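Local coordinates for putative fimbrium tip subunit Fim1C (Bacteroides ovatus, PDB 4EPS), which probably serves as a component of the tip of fimbriae, the cell-surface filaments that mediate adhesion and biofilm formation, at residues 337-345 and 412-420; 462-470 and 480-488. One frame throughout, in Å; residues are numbered along the deposited sequence. Where two conformers were deposited one is given.

Contact 1: residues 337-345 and 412-420; sequences MSLYTETGK and YQDDCESSF
Tyr340 lies along the helix with one ring face on Cys416, whose CB sits 3.8 Å from the ring centroid in a CH-pi contact. The Cys416 sulfur approaches the same ring obliquely, and SG also touches Tyr340 CB at 3.5 Å. Phe420, the first residue beyond the helix, packs on the CB end of Tyr340: its CD2 meets Tyr340 CB at 3.8 Å, while Leu339 CB rests over one face of its ring. The two tyrosines cross at about a right angle, Tyr340 OH coming in at the edge of the Tyr412 ring, 3.3 Å from CD1. Water carries the polar contacts. The oxygen of one water lies 2.5 Å from Tyr340 OH and donates to Asp415 OD2; a second links Lys345 N to Tyr412 OH. Behind the first shell, CG of Tyr340 stands anti to the backbone N (chi1 177°), which lays the ring on Cys416. Ser338 OG donates to Tyr340 O at 2.8 Å, in the carbonyl plane and on a lone pair, across the link between strands 334-338 and 342-344. Residues 412-419 of helix 408-419 pack against this link. From strand 502-509, which lies between the two strands in an antiparallel sheet, Tyr504 stacks on Tyr412.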
HETATM    1  N   MSE A 337      12.475  15.480  12.065  1.00 17.88           N
HETATM    2  CA  MSE A 337      12.931  16.296  13.190  1.00 17.26           C
HETATM    3  C   MSE A 337      13.695  15.399  14.171  1.00 20.69           C
HETATM    4  O   MSE A 337      13.220  14.323  14.529  1.00 19.26           O
HETATM    5  CB  MSE A 337      11.768  16.985  13.904  1.00 17.84           C
HETATM    6  CG  MSE A 337      12.267  17.952  14.991  1.00 24.20           C
HETATM    7 SE   MSE A 337      10.776  18.818  15.868  0.75 30.08          SE
HETATM    8  CE  MSE A 337      10.035  17.251  16.695  1.00 25.21           C
ATOM      9  N   SER A 338      14.818  15.892  14.665  1.00 20.98           N
ATOM     10  CA  SER A 338      15.688  15.195  15.598  1.00 21.86           C
ATOM     11  C   SER A 338      15.008  14.886  16.922  1.00 22.60           C
ATOM     12  O   SER A 338      14.261  15.717  17.418  1.00 20.22           O
ATOM     13  CB  SER A 338      16.912  16.080  15.895  1.00 27.58           C
ATOM     14  OG  SER A 338      16.553  17.269  16.623  1.00 29.80           O
ATOM     15  N   LEU A 339      15.354  13.735  17.549  1.00 20.85           N
ATOM     16  CA  LEU A 339      15.011  13.487  18.961  1.00 20.22           C
ATOM     17  C   LEU A 339      15.870  14.419  19.829  1.00 24.27           C
ATOM     18  O   LEU A 339      15.543  14.705  20.985  1.00 24.40           O
ATOM     19  CB  LEU A 339      15.318  12.030  19.362  1.00 19.92           C
ATOM     20  CG  LEU A 339      14.573  10.933  18.592  1.00 21.11           C
ATOM     21  CD1 LEU A 339      14.780   9.563  19.262  1.00 21.11           C
ATOM     22  CD2 LEU A 339      13.085  11.233  18.494  1.00 20.08           C
ATOM     23  N   TYR A 340      17.026  14.802  19.285  1.00 22.31           N
ATOM     24  CA  TYR A 340      17.963  15.710  19.955  1.00 22.49           C
ATOM     25  C   TYR A 340      17.322  17.045  20.254  1.00 25.43           C
ATOM     26  O   TYR A 340      16.652  17.628  19.388  1.00 23.34           O
ATOM     27  CB  TYR A 340      19.200  15.943  19.065  1.00 23.48           C
ATOM     28  CG  TYR A 340      20.214  16.931  19.630  1.00 26.64           C
ATOM     29  CD1 TYR A 340      20.069  18.308  19.429  1.00 28.97           C
ATOM     30  CD2 TYR A 340      21.291  16.496  20.398  1.00 27.52           C
ATOM     31  CE1 TYR A 340      20.966  19.223  19.985  1.00 29.30           C
ATOM     32  CE2 TYR A 340      22.222  17.401  20.922  1.00 28.12           C
ATOM     33  CZ  TYR A 340      22.049  18.762  20.716  1.00 35.47           C
ATOM     34  OH  TYR A 340      22.947  19.660  21.229  1.00 38.32           O
ATOM     35  N   THR A 341      17.552  17.562  21.464  1.00 21.58           N
ATOM     36  CA  THR A 341      17.130  18.931  21.803  1.00 21.72           C
ATOM     37  C   THR A 341      17.985  19.447  22.965  1.00 29.26           C
ATOM     38  O   THR A 341      18.208  18.738  23.950  1.00 27.59           O
ATOM     39  CB  THR A 341      15.623  19.107  22.060  1.00 23.58           C
ATOM     40  OG1 THR A 341      15.352  20.507  22.227  1.00 26.35           O
ATOM     41  CG2 THR A 341      15.101  18.315  23.284  1.00 25.56           C
ATOM     42  N   GLU A 342      18.465  20.678  22.827  1.00 26.17           N
ATOM     43  CA  GLU A 342      19.238  21.373  23.862  1.00 26.44           C
ATOM     44  C   GLU A 342      18.941  22.834  23.748  1.00 30.17           C
ATOM     45  O   GLU A 342      18.438  23.261  22.710  1.00 28.21           O
ATOM     46  CB  GLU A 342      20.767  21.145  23.709  1.00 27.91           C
ATOM     47  CG  GLU A 342      21.291  19.730  23.931  1.00 40.43           C
ATOM     48  CD  GLU A 342      21.020  19.034  25.253  1.00 58.03           C
ATOM     49  OE1 GLU A 342      20.908  19.724  26.292  1.00 49.77           O
ATOM     50  OE2 GLU A 342      20.934  17.784  25.246  1.00 48.60           O
ATOM     51  N   THR A 343      19.255  23.613  24.800  1.00 27.32           N
ATOM     52  CA  THR A 343      19.133  25.072  24.772  1.00 26.91           C
ATOM     53  C   THR A 343      20.535  25.639  24.674  1.00 31.45           C
ATOM     54  O   THR A 343      21.487  25.054  25.208  1.00 31.76           O
ATOM     55  CB  THR A 343      18.406  25.613  26.004  1.00 32.95           C
ATOM     56  OG1 THR A 343      19.150  25.211  27.159  1.00 34.72           O
ATOM     57  CG2 THR A 343      16.967  25.152  26.089  1.00 29.69           C
ATOM     58  N   GLY A 344      20.677  26.764  23.991  1.00 27.82           N
ATOM     59  CA  GLY A 344      21.989  27.395  23.873  1.00 27.99           C
ATOM     60  C   GLY A 344      21.947  28.661  23.055  1.00 31.41           C
ATOM     61  O   GLY A 344      20.876  29.053  22.567  1.00 27.29           O
ATOM     62  N   LYS A 345      23.136  29.279  22.873  1.00 28.66           N
ATOM     63  CA  LYS A 345      23.312  30.494  22.080  1.00 28.41           C
ATOM     64  C   LYS A 345      23.431  30.075  20.625  1.00 31.23           C
ATOM     65  O   LYS A 345      23.593  28.880  20.350  1.00 28.67           O
ATOM     66  CB  LYS A 345      24.554  31.299  22.546  1.00 30.26           C
ATOM     67  CG  LYS A 345      24.453  31.791  23.976  1.00 38.06           C
ATOM     68  CD  LYS A 345      25.821  32.297  24.463  1.00 49.62           C
ATOM     69  CE  LYS A 345      25.738  33.098  25.744  1.00 66.36           C
ATOM     70  NZ  LYS A 345      25.462  32.244  26.932  1.00 77.32           N
ATOM     71  N   TYR A 412      26.257  22.546  18.496  1.00 28.41           N
ATOM     72  CA  TYR A 412      25.021  21.807  18.759  1.00 26.34           C
ATOM     73  C   TYR A 412      24.735  20.864  17.595  1.00 27.97           C
ATOM     74  O   TYR A 412      24.289  19.734  17.850  1.00 26.15           O
ATOM     75  CB  TYR A 412      23.823  22.748  19.064  1.00 27.16           C
ATOM     76  CG  TYR A 412      24.014  23.465  20.383  1.00 29.01           C
ATOM     77  CD1 TYR A 412      23.858  22.791  21.592  1.00 30.65           C
ATOM     78  CD2 TYR A 412      24.491  24.772  20.425  1.00 29.41           C
ATOM     79  CE1 TYR A 412      24.109  23.424  22.811  1.00 30.73           C
ATOM     80  CE2 TYR A 412      24.762  25.406  21.637  1.00 30.22           C
ATOM     81  CZ  TYR A 412      24.575  24.727  22.827  1.00 37.54           C
ATOM     82  OH  TYR A 412      24.850  25.345  24.024  1.00 36.51           O
ATOM     83  N   GLN A 413      25.012  21.306  16.336  1.00 24.99           N
ATOM     84  CA  GLN A 413      24.824  20.477  15.139  0.50 24.65           C
ATOM     85  C   GLN A 413      25.738  19.241  15.241  1.00 29.56           C
ATOM     86  O   GLN A 413      25.302  18.110  14.980  1.00 28.31           O
ATOM     87  CB  GLN A 413      25.134  21.314  13.881  0.50 26.21           C
ATOM     88  CG  GLN A 413      24.847  20.626  12.549  0.50 28.43           C
ATOM     89  CD  GLN A 413      25.283  21.450  11.352  0.50 45.05           C
ATOM     90  OE1 GLN A 413      26.360  22.071  11.338  0.50 37.78           O
ATOM     91  NE2 GLN A 413      24.446  21.500  10.316  0.50 32.96           N
ATOM     92  N   ASP A 414      27.008  19.466  15.620  1.00 27.44           N
ATOM     93  CA  ASP A 414      28.005  18.381  15.772  1.00 27.90           C
ATOM     94  C   ASP A 414      27.540  17.383  16.826  1.00 29.36           C
ATOM     95  O   ASP A 414      27.654  16.173  16.611  1.00 29.24           O
ATOM     96  CB  ASP A 414      29.384  18.967  16.166  1.00 31.14           C
ATOM     97  CG  ASP A 414      30.129  19.663  15.045  1.00 51.81           C
ATOM     98  OD1 ASP A 414      29.766  19.446  13.861  1.00 55.19           O
ATOM     99  OD2 ASP A 414      31.080  20.432  15.349  1.00 58.58           O
ATOM    100  N   ASP A 415      27.028  17.893  17.966  1.00 26.15           N
ATOM    101  CA  ASP A 415      26.528  17.082  19.078  1.00 26.57           C
ATOM    102  C   ASP A 415      25.331  16.248  18.661  1.00 30.84           C
ATOM    103  O   ASP A 415      25.235  15.093  19.070  1.00 29.44           O
ATOM    104  CB  ASP A 415      26.132  17.965  20.261  1.00 28.21           C
ATOM    105  CG  ASP A 415      27.285  18.555  21.047  1.00 43.27           C
ATOM    106  OD1 ASP A 415      28.456  18.209  20.744  1.00 42.52           O
ATOM    107  OD2 ASP A 415      27.021  19.393  21.949  1.00 52.40           O
ATOM    108  N   CYS A 416      24.411  16.835  17.847  1.00 26.34           N
ATOM    109  CA  CYS A 416      23.231  16.105  17.345  1.00 24.87           C
ATOM    110  C   CYS A 416      23.705  14.965  16.439  1.00 27.83           C
ATOM    111  O   CYS A 416      23.278  13.824  16.602  1.00 27.91           O
ATOM    112  CB  CYS A 416      22.295  17.065  16.605  1.00 25.01           C
ATOM    113  SG  CYS A 416      20.788  16.296  15.950  1.00 27.21           S
ATOM    114  N   GLU A 417      24.632  15.259  15.532  1.00 25.15           N
ATOM    115  CA  GLU A 417      25.186  14.275  14.600  1.00 27.31           C
ATOM    116  C   GLU A 417      25.937  13.154  15.355  1.00 32.42           C
ATOM    117  O   GLU A 417      25.851  11.983  14.956  1.00 32.67           O
ATOM    118  CB  GLU A 417      26.130  14.991  13.594  1.00 29.13           C
ATOM    119  CG  GLU A 417      26.851  14.101  12.583  1.00 39.16           C
ATOM    120  CD  GLU A 417      26.018  13.078  11.824  1.00 52.10           C
ATOM    121  OE1 GLU A 417      24.847  13.376  11.491  1.00 31.27           O
ATOM    122  OE2 GLU A 417      26.557  11.986  11.530  1.00 38.62           O
ATOM    123  N   SER A 418      26.656  13.512  16.432  1.00 28.79           N
ATOM    124  CA  SER A 418      27.421  12.537  17.227  0.60 29.60           C
ATOM    125  C   SER A 418      26.498  11.552  17.932  1.00 33.88           C
ATOM    126  O   SER A 418      26.748  10.347  17.883  1.00 35.06           O
ATOM    127  CB  SER A 418      28.297  13.250  18.255  0.60 32.92           C
ATOM    128  OG  SER A 418      29.345  13.950  17.604  0.60 43.76           O
ATOM    129  N   SER A 419      25.437  12.050  18.576  1.00 29.64           N
ATOM    130  CA  SER A 419      24.486  11.204  19.310  1.00 30.21           C
ATOM    131  C   SER A 419      23.475  10.488  18.413  1.00 32.75           C
ATOM    132  O   SER A 419      23.013   9.411  18.781  1.00 31.85           O
ATOM    133  CB  SER A 419      23.726  12.028  20.339  1.00 35.21           C
ATOM    134  OG  SER A 419      24.597  12.582  21.308  1.00 46.72           O
ATOM    135  N   PHE A 420      23.069  11.118  17.294  1.00 27.14           N
ATOM    136  CA  PHE A 420      22.032  10.585  16.387  1.00 25.45           C
ATOM    137  C   PHE A 420      22.514  10.728  14.948  1.00 30.00           C
ATOM    138  O   PHE A 420      22.041  11.612  14.220  1.00 29.10           O
ATOM    139  CB  PHE A 420      20.708  11.334  16.613  1.00 24.54           C
ATOM    140  CG  PHE A 420      20.248  11.338  18.045  1.00 24.48           C
ATOM    141  CD1 PHE A 420      19.503  10.281  18.558  1.00 26.24           C
ATOM    142  CD2 PHE A 420      20.528  12.419  18.882  1.00 27.29           C
ATOM    143  CE1 PHE A 420      19.054  10.292  19.888  1.00 27.29           C
ATOM    144  CE2 PHE A 420      20.080  12.433  20.218  1.00 29.96           C
ATOM    145  CZ  PHE A 420      19.339  11.370  20.709  1.00 28.17           C
TER
HETATM  146  O   HOH W   1      24.592  18.771  22.961  1.00 51.35           O
HETATM  147  O   HOH W   2      25.551  27.909  24.085  1.00 41.46           O

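Contact 2: residues 462-470 and 480-488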
ATOM      1  N   THR A 462      10.079  15.980  25.026  1.00 28.67           N
ATOM      2  CA  THR A 462       9.097  16.307  24.000  1.00 26.85           C
ATOM      3  C   THR A 462       9.397  17.729  23.556  1.00 28.07           C
ATOM      4  O   THR A 462      10.300  18.383  24.100  1.00 27.41           O
ATOM      5  CB  THR A 462       7.642  16.154  24.509  1.00 37.43           C
ATOM      6  OG1 THR A 462       7.448  17.025  25.624  1.00 34.92           O
ATOM      7  CG2 THR A 462       7.255  14.697  24.838  1.00 36.26           C
HETATM    8  N   MSE A 463       8.658  18.197  22.573  1.00 24.06           N
HETATM    9  CA  MSE A 463       8.785  19.557  22.095  1.00 23.97           C
HETATM   10  C   MSE A 463       7.834  20.410  22.946  1.00 30.83           C
HETATM   11  O   MSE A 463       6.621  20.274  22.818  1.00 33.41           O
HETATM   12  CB  MSE A 463       8.451  19.562  20.603  1.00 25.79           C
HETATM   13  CG  MSE A 463       8.909  20.770  19.918  1.00 31.77           C
HETATM   14 SE   MSE A 463       8.501  20.611  18.029  0.75 36.71          SE
HETATM   15  CE  MSE A 463       9.092  22.412  17.659  1.00 33.71           C
ATOM     16  N   ASP A 464       8.376  21.206  23.892  1.00 26.47           N
ATOM     17  CA  ASP A 464       7.535  22.043  24.760  1.00 25.95           C
ATOM     18  C   ASP A 464       6.878  23.138  23.900  1.00 29.41           C
ATOM     19  O   ASP A 464       7.570  23.948  23.265  1.00 27.97           O
ATOM     20  CB  ASP A 464       8.367  22.612  25.916  1.00 28.94           C
ATOM     21  CG  ASP A 464       7.661  23.527  26.916  1.00 39.96           C
ATOM     22  OD1 ASP A 464       6.435  23.747  26.770  1.00 38.52           O
ATOM     23  OD2 ASP A 464       8.345  24.039  27.830  1.00 48.30           O
ATOM     24  N   ILE A 465       5.533  23.125  23.854  1.00 24.75           N
ATOM     25  CA  ILE A 465       4.740  24.084  23.065  1.00 26.40           C
ATOM     26  C   ILE A 465       4.960  25.541  23.550  1.00 29.08           C
ATOM     27  O   ILE A 465       4.721  26.449  22.770  1.00 28.35           O
ATOM     28  CB  ILE A 465       3.231  23.703  23.096  1.00 30.48           C
ATOM     29  CG1 ILE A 465       2.452  24.357  21.939  1.00 30.51           C
ATOM     30  CG2 ILE A 465       2.579  23.952  24.503  1.00 32.26           C
ATOM     31  CD1 ILE A 465       0.940  23.941  21.787  1.00 34.63           C
ATOM     32  N   SER A 466       5.406  25.749  24.813  1.00 26.51           N
ATOM     33  CA  SER A 466       5.616  27.090  25.382  0.60 26.67           C
ATOM     34  C   SER A 466       7.068  27.568  25.203  1.00 29.99           C
ATOM     35  O   SER A 466       7.395  28.692  25.590  1.00 29.95           O
ATOM     36  CB  SER A 466       5.248  27.096  26.868  0.60 30.42           C
ATOM     37  OG  SER A 466       6.086  26.225  27.609  0.60 34.14           O
ATOM     38  N   ALA A 467       7.949  26.723  24.629  1.00 23.28           N
ATOM     39  CA  ALA A 467       9.350  27.102  24.426  1.00 21.38           C
ATOM     40  C   ALA A 467       9.522  27.987  23.168  1.00 23.56           C
ATOM     41  O   ALA A 467       8.599  28.140  22.366  1.00 23.59           O
ATOM     42  CB  ALA A 467      10.218  25.856  24.304  1.00 22.18           C
ATOM     43  N   THR A 468      10.719  28.567  23.021  1.00 22.84           N
ATOM     44  CA  THR A 468      11.082  29.431  21.900  1.00 22.85           C
ATOM     45  C   THR A 468      12.174  28.711  21.149  1.00 23.74           C
ATOM     46  O   THR A 468      13.133  28.271  21.768  1.00 23.73           O
ATOM     47  CB  THR A 468      11.493  30.820  22.396  1.00 27.21           C
ATOM     48  OG1 THR A 468      10.360  31.401  23.062  1.00 26.50           O
ATOM     49  CG2 THR A 468      11.908  31.739  21.231  1.00 23.97           C
ATOM     50  N   TYR A 469      12.045  28.604  19.820  1.00 20.53           N
ATOM     51  CA  TYR A 469      12.968  27.793  19.033  1.00 20.53           C
ATOM     52  C   TYR A 469      13.814  28.595  18.060  1.00 22.94           C
ATOM     53  O   TYR A 469      13.287  29.449  17.346  1.00 20.92           O
ATOM     54  CB  TYR A 469      12.164  26.714  18.251  1.00 20.60           C
ATOM     55  CG  TYR A 469      11.470  25.744  19.180  1.00 20.30           C
ATOM     56  CD1 TYR A 469      10.239  26.057  19.756  1.00 21.39           C
ATOM     57  CD2 TYR A 469      12.093  24.555  19.571  1.00 21.09           C
ATOM     58  CE1 TYR A 469       9.621  25.187  20.669  1.00 22.44           C
ATOM     59  CE2 TYR A 469      11.488  23.686  20.481  1.00 22.11           C
ATOM     60  CZ  TYR A 469      10.254  24.009  21.031  1.00 27.93           C
ATOM     61  OH  TYR A 469       9.656  23.151  21.937  1.00 24.95           O
ATOM     62  N   TRP A 470      15.115  28.303  18.009  1.00 21.07           N
ATOM     63  CA  TRP A 470      15.983  28.945  17.022  1.00 21.80           C
ATOM     64  C   TRP A 470      15.622  28.554  15.601  1.00 23.14           C
ATOM     65  O   TRP A 470      15.345  27.383  15.354  1.00 21.03           O
ATOM     66  CB  TRP A 470      17.437  28.456  17.186  1.00 21.36           C
ATOM     67  CG  TRP A 470      18.174  28.982  18.372  1.00 22.62           C
ATOM     68  CD1 TRP A 470      18.675  28.246  19.405  1.00 25.13           C
ATOM     69  CD2 TRP A 470      18.624  30.333  18.578  1.00 22.64           C
ATOM     70  NE1 TRP A 470      19.403  29.047  20.252  1.00 24.88           N
ATOM     71  CE2 TRP A 470      19.374  30.341  19.782  1.00 26.41           C
ATOM     72  CE3 TRP A 470      18.429  31.548  17.887  1.00 24.45           C
ATOM     73  CZ2 TRP A 470      19.946  31.510  20.304  1.00 25.87           C
ATOM     74  CZ3 TRP A 470      19.010  32.712  18.399  1.00 26.35           C
ATOM     75  CH2 TRP A 470      19.759  32.686  19.592  1.00 26.77           C
HETATM   76  N   MSE A 480      18.268  36.543  15.006  1.00 22.87           N
HETATM   77  CA  MSE A 480      17.700  35.488  14.182  1.00 21.13           C
HETATM   78  C   MSE A 480      16.187  35.559  14.329  1.00 24.62           C
HETATM   79  O   MSE A 480      15.686  36.129  15.292  1.00 24.65           O
HETATM   80  CB  MSE A 480      18.170  34.069  14.656  1.00 22.18           C
HETATM   81  CG  MSE A 480      19.685  33.866  14.686  1.00 26.23           C
HETATM   82 SE   MSE A 480      20.480  34.157  12.958  0.75 32.23          SE
HETATM   83  CE  MSE A 480      19.830  32.634  12.019  1.00 27.83           C
ATOM     84  N   TYR A 481      15.456  34.930  13.421  1.00 21.36           N
ATOM     85  CA  TYR A 481      14.032  34.687  13.623  1.00 20.38           C
ATOM     86  C   TYR A 481      13.914  33.526  14.625  1.00 23.40           C
ATOM     87  O   TYR A 481      14.688  32.548  14.544  1.00 22.15           O
ATOM     88  CB  TYR A 481      13.342  34.302  12.302  1.00 20.74           C
ATOM     89  CG  TYR A 481      12.993  35.498  11.447  1.00 23.27           C
ATOM     90  CD1 TYR A 481      13.975  36.187  10.740  1.00 23.65           C
ATOM     91  CD2 TYR A 481      11.675  35.934  11.329  1.00 25.20           C
ATOM     92  CE1 TYR A 481      13.653  37.280   9.935  1.00 24.16           C
ATOM     93  CE2 TYR A 481      11.336  36.998  10.488  1.00 26.23           C
ATOM     94  CZ  TYR A 481      12.335  37.687   9.822  1.00 29.01           C
ATOM     95  OH  TYR A 481      12.019  38.759   9.030  1.00 27.34           O
ATOM     96  N   ILE A 482      12.973  33.633  15.564  1.00 20.46           N
ATOM     97  CA  ILE A 482      12.711  32.591  16.567  1.00 19.73           C
ATOM     98  C   ILE A 482      11.237  32.234  16.467  1.00 24.93           C
ATOM     99  O   ILE A 482      10.403  33.107  16.182  1.00 24.84           O
ATOM    100  CB  ILE A 482      13.128  33.056  18.000  1.00 22.40           C
ATOM    101  CG1 ILE A 482      12.653  34.540  18.280  1.00 24.11           C
ATOM    102  CG2 ILE A 482      14.661  32.854  18.189  1.00 22.62           C
ATOM    103  CD1 ILE A 482      12.708  35.031  19.822  1.00 24.83           C
ATOM    104  N   VAL A 483      10.920  30.969  16.699  1.00 20.32           N
ATOM    105  CA  VAL A 483       9.565  30.493  16.523  1.00 19.60           C
ATOM    106  C   VAL A 483       8.949  30.120  17.868  1.00 23.20           C
ATOM    107  O   VAL A 483       9.580  29.470  18.704  1.00 22.42           O
ATOM    108  CB  VAL A 483       9.519  29.305  15.503  1.00 22.04           C
ATOM    109  CG1 VAL A 483       8.121  28.686  15.408  1.00 21.89           C
ATOM    110  CG2 VAL A 483       9.970  29.786  14.116  1.00 22.18           C
ATOM    111  N   THR A 484       7.698  30.532  18.033  1.00 22.06           N
ATOM    112  CA  THR A 484       6.873  30.209  19.193  1.00 21.42           C
ATOM    113  C   THR A 484       5.601  29.590  18.686  1.00 23.84           C
ATOM    114  O   THR A 484       5.284  29.701  17.498  1.00 23.07           O
ATOM    115  CB  THR A 484       6.605  31.463  20.043  1.00 26.36           C
ATOM    116  OG1 THR A 484       6.038  32.485  19.208  1.00 24.37           O
ATOM    117  CG2 THR A 484       7.871  31.948  20.765  1.00 25.53           C
ATOM    118  N   TYR A 485       4.860  28.946  19.576  1.00 20.86           N
ATOM    119  CA  TYR A 485       3.650  28.247  19.190  1.00 20.11           C
ATOM    120  C   TYR A 485       2.496  28.512  20.122  1.00 25.85           C
ATOM    121  O   TYR A 485       2.690  28.645  21.320  1.00 23.88           O
ATOM    122  CB  TYR A 485       3.915  26.724  19.245  1.00 20.15           C
ATOM    123  CG  TYR A 485       4.967  26.248  18.272  1.00 20.82           C
ATOM    124  CD1 TYR A 485       4.658  26.036  16.927  1.00 20.49           C
ATOM    125  CD2 TYR A 485       6.285  26.030  18.688  1.00 21.86           C
ATOM    126  CE1 TYR A 485       5.642  25.636  16.009  1.00 19.46           C
ATOM    127  CE2 TYR A 485       7.267  25.600  17.789  1.00 21.29           C
ATOM    128  CZ  TYR A 485       6.942  25.421  16.451  1.00 23.22           C
ATOM    129  OH  TYR A 485       7.923  25.018  15.577  1.00 22.05           O
ATOM    130  N   SER A 486       1.306  28.467  19.562  1.00 24.34           N
ATOM    131  CA  SER A 486       0.058  28.357  20.298  1.00 26.18           C
ATOM    132  C   SER A 486      -0.451  26.934  19.998  1.00 31.21           C
ATOM    133  O   SER A 486       0.220  26.189  19.267  1.00 28.44           O
ATOM    134  CB  SER A 486      -0.933  29.423  19.857  1.00 26.39           C
ATOM    135  OG  SER A 486      -1.357  29.121  18.537  1.00 29.83           O
ATOM    136  N   LYS A 487      -1.668  26.582  20.463  1.00 28.41           N
ATOM    137  CA  LYS A 487      -2.241  25.274  20.152  1.00 28.58           C
ATOM    138  C   LYS A 487      -2.760  25.228  18.718  1.00 27.63           C
ATOM    139  O   LYS A 487      -3.118  24.151  18.240  1.00 26.91           O
ATOM    140  CB  LYS A 487      -3.353  24.923  21.157  1.00 33.03           C
ATOM    141  CG  LYS A 487      -2.800  24.578  22.534  1.00 45.36           C
ATOM    142  CD  LYS A 487      -3.902  24.230  23.519  1.00 61.41           C
ATOM    143  CE  LYS A 487      -3.338  23.932  24.887  1.00 79.68           C
ATOM    144  NZ  LYS A 487      -4.406  23.773  25.909  1.00 91.88           N
ATOM    145  N   THR A 488      -2.768  26.364  17.997  1.00 24.68           N
ATOM    146  CA  THR A 488      -3.298  26.392  16.634  1.00 24.30           C
ATOM    147  C   THR A 488      -2.310  26.896  15.569  1.00 28.42           C
ATOM    148  O   THR A 488      -2.621  26.779  14.384  1.00 27.95           O
ATOM    149  CB  THR A 488      -4.601  27.255  16.572  1.00 33.89           C
ATOM    150  OG1 THR A 488      -4.292  28.605  16.928  1.00 36.88           O
ATOM    151  CG2 THR A 488      -5.705  26.724  17.493  1.00 33.83           C
TER
HETATM  152  O   HOH W   3       6.022  28.747  22.206  1.00 22.97           O
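With chi1 near -64° in both Tyr469 and Tyr485, each CG stands beside its own backbone N and the two rings meet on one side of an antiparallel beta hairpin, strands 469-474 and 479-485. Tyr469 CD1 comes to 3.6 Å from Tyr485 CE2, the planes inclined at 66° in an oblique aromatic pair. Met463, a selenomethionine extended beyond CG, brings its CE over the centre of the Tyr469 ring and also against Tyr485 OH, a hydroxyl that is hydrogen-bonded to Leu437 O. The hairpin backbone is gripped by the hydrogen-bonded pair Tyr469 and Val483: Tyr469 N donates to Val483 O at 2.8 Å and Val483 N to Tyr469 O at 2.9 Å. Next along, the non-hydrogen-bonded pair Trp470 and Ile482 puts Ile482 CG2 4.0 Å from Trp470 CE3, and Met480 CG packs beside CZ3 of the same indole. Where the strands part, a water accepts from Tyr485 N and lies within bonding range of Ile465 O and Ala467 O. The type I turn from Asp464 to Ala467, just before strand 469-474, includes an Asx turn in which Asp464 OD1 accepts from Ser466 N. Asp464 O is held from opposite faces of its plane, by Ala467 N at 3.1 Å and by Tyr469 OH at 2.6 Å.

The two contacts follow one another along the chain, both segments of contact 1 coming before those of contact 2, and their centres lie about 17 Å apart on the same side of the chain's centre. They meet directly: Trp470 NE1 probably hydrogen-bonds to Gly344 O at 2.7 Å, and Met337 SE and Met463 SE, both of selenomethionine, pack 3.6 Å apart. Strand 502-509 is their common neighbour. It pairs with both strands of 337-345, while its residue Thr503 makes backbone hydrogen bonds to Thr468 and Trp470. Helix 446-458 also touches both contacts. The six-stranded sheet, its flanking helix 408-419 and the 469-485 hairpin are thus tied into one body in the C-terminal part of this probable tip subunit.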